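Local atomic coordinates of lipoprotein (Burkholderia cenocepacia, PDB entry 4QHQ), a protein that binds methionine and probably delivers it, as a membrane-anchored substrate-binding lipoprotein, to an ABC transporter for uptake. Residues 53-57 against 58-62. Residues are numbered along the deposited sequence; the frame is centred on the assembly and turned at random.
Sequences NSFQH and QPYLD. With MET (methionine), chain B.
Strand 53-57 runs on into helix 58-62, their short axes at 88° to each other, and the carbonyl oxygen of H57 accepts the backbone N-H of L61 at 3.1 Å as the helix begins. The same residue is the N-cap: with chi1 at 48°, its ring folds back beside the first turn, and ND1 accepts a bond from Y60 N at 3.1 Å, the donor tilted 18° from the ring plane. P59 CD packs against this nitrogen, while NE2 on the far side of the ring is hydrogen-bonded to N110, so the imidazole is gripped at both nitrogens. Over one face of it, offset toward the rim, sits the ligand sulfur, and methionine SD lies 3.4 Å from H57 NE2. A trans chi1 swings the Y60 ring away from its own backbone N, so that one face lies against the terminal methyl, and Y60 CG comes 3.6 Å from methionine CE. F55 closes on the same methyl, its CE2 touching Y60 CE1 at 3.8 Å with the ring planes steeply inclined. At the edge of the tyrosine ring, Q56 OE1 lies 3.3 Å from Y60 CD1; this oxygen also abuts L61 and is hydrogen-bonded to N42. A ligand held in the cleft between two lobes is the hallmark of the periplasmic-binding-protein fold; this N-capped junction lines that cleft, bringing F55, Q56, H57 and Y60 to the thioether end of methionine.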
# COMPACT_ATOMS: atom_id res chain seq x y z
N ASN A 53 -10.29 8.84 -4.28
CA ASN A 53 -8.86 8.60 -4.16
C ASN A 53 -8.52 7.18 -4.53
O ASN A 53 -9.39 6.32 -4.61
CB ASN A 53 -8.28 9.06 -2.81
CG ASN A 53 -8.81 8.26 -1.64
OD1 ASN A 53 -8.91 7.03 -1.70
ND2 ASN A 53 -9.10 8.94 -0.54
N SER A 54 -7.23 6.94 -4.77
CA SER A 54 -6.78 5.65 -5.27
C SER A 54 -5.36 5.44 -4.79
O SER A 54 -4.39 5.75 -5.49
CB SER A 54 -6.84 5.64 -6.80
OG SER A 54 -6.43 4.40 -7.37
N PHE A 55 -5.23 4.94 -3.56
CA PHE A 55 -3.92 4.82 -2.94
C PHE A 55 -3.84 3.76 -1.85
O PHE A 55 -2.76 3.51 -1.35
CB PHE A 55 -3.48 6.15 -2.34
CG PHE A 55 -4.13 6.45 -1.02
CD1 PHE A 55 -5.47 6.83 -0.96
CD2 PHE A 55 -3.41 6.33 0.15
CE1 PHE A 55 -6.07 7.09 0.25
CE2 PHE A 55 -4.01 6.58 1.38
CZ PHE A 55 -5.34 6.97 1.43
N GLN A 56 -4.97 3.18 -1.44
CA GLN A 56 -4.98 2.37 -0.22
C GLN A 56 -5.61 1.01 -0.39
O GLN A 56 -6.32 0.76 -1.36
CB GLN A 56 -5.74 3.13 0.87
CG GLN A 56 -7.26 3.07 0.71
CD GLN A 56 -7.96 4.18 1.46
OE1 GLN A 56 -7.80 4.32 2.68
NE2 GLN A 56 -8.74 4.99 0.74
N HIS A 57 -5.36 0.13 0.57
CA HIS A 57 -6.08 -1.14 0.66
C HIS A 57 -7.20 -1.05 1.71
O HIS A 57 -7.31 -0.05 2.43
CB HIS A 57 -5.11 -2.31 0.92
CG HIS A 57 -4.12 -2.07 2.01
ND1 HIS A 57 -4.50 -1.84 3.32
CD2 HIS A 57 -2.77 -2.06 2.00
CE1 HIS A 57 -3.42 -1.69 4.07
NE2 HIS A 57 -2.35 -1.84 3.29
N GLN A 58 -8.06 -2.06 1.76
CA GLN A 58 -9.18 -2.05 2.69
C GLN A 58 -8.79 -2.00 4.17
O GLN A 58 -9.42 -1.28 4.95
CB GLN A 58 -10.18 -3.18 2.40
CG GLN A 58 -11.49 -3.03 3.17
CD GLN A 58 -12.37 -1.91 2.65
OE1 GLN A 58 -12.67 -1.85 1.46
NE2 GLN A 58 -12.78 -1.02 3.55
N PRO A 59 -7.75 -2.76 4.58
CA PRO A 59 -7.35 -2.64 5.99
C PRO A 59 -6.94 -1.21 6.35
O PRO A 59 -7.27 -0.73 7.44
CB PRO A 59 -6.18 -3.63 6.10
CG PRO A 59 -6.57 -4.70 5.12
CD PRO A 59 -7.12 -3.92 3.94
N TYR A 60 -6.28 -0.51 5.44
CA TYR A 60 -5.92 0.88 5.70
C TYR A 60 -7.18 1.77 5.82
O TYR A 60 -7.29 2.57 6.76
CB TYR A 60 -4.99 1.43 4.62
CG TYR A 60 -4.43 2.79 4.95
CD1 TYR A 60 -5.08 3.96 4.56
CD2 TYR A 60 -3.24 2.91 5.64
CE1 TYR A 60 -4.55 5.20 4.87
CE2 TYR A 60 -2.71 4.15 5.96
CZ TYR A 60 -3.37 5.30 5.57
OH TYR A 60 -2.84 6.52 5.89
N LEU A 61 -8.12 1.63 4.89
CA LEU A 61 -9.36 2.40 4.94
C LEU A 61 -10.11 2.11 6.23
O LEU A 61 -10.64 3.02 6.87
CB LEU A 61 -10.22 2.07 3.72
CG LEU A 61 -11.56 2.79 3.61
CD1 LEU A 61 -11.35 4.28 3.75
CD2 LEU A 61 -12.19 2.44 2.27
N ASP A 62 -10.17 0.83 6.61
CA ASP A 62 -10.85 0.45 7.85
C ASP A 62 -10.23 1.13 9.08
O ASP A 62 -10.95 1.60 9.97
CB ASP A 62 -10.82 -1.07 8.05
CG ASP A 62 -11.75 -1.81 7.12
OD1 ASP A 62 -12.59 -1.16 6.46
OD2 ASP A 62 -11.64 -3.05 7.04
N MET B . -0.10 0.82 -2.37
CA MET B . 0.13 0.49 -0.96
C MET B . 0.27 -1.00 -0.77
O MET B . -0.47 -1.75 -1.40
CB MET B . -1.04 1.03 -0.12
CG MET B . -0.89 0.78 1.39
SD MET B . -2.31 1.37 2.33
CE MET B . -2.17 3.15 2.12
OXT MET B . 1.14 -1.48 -0.02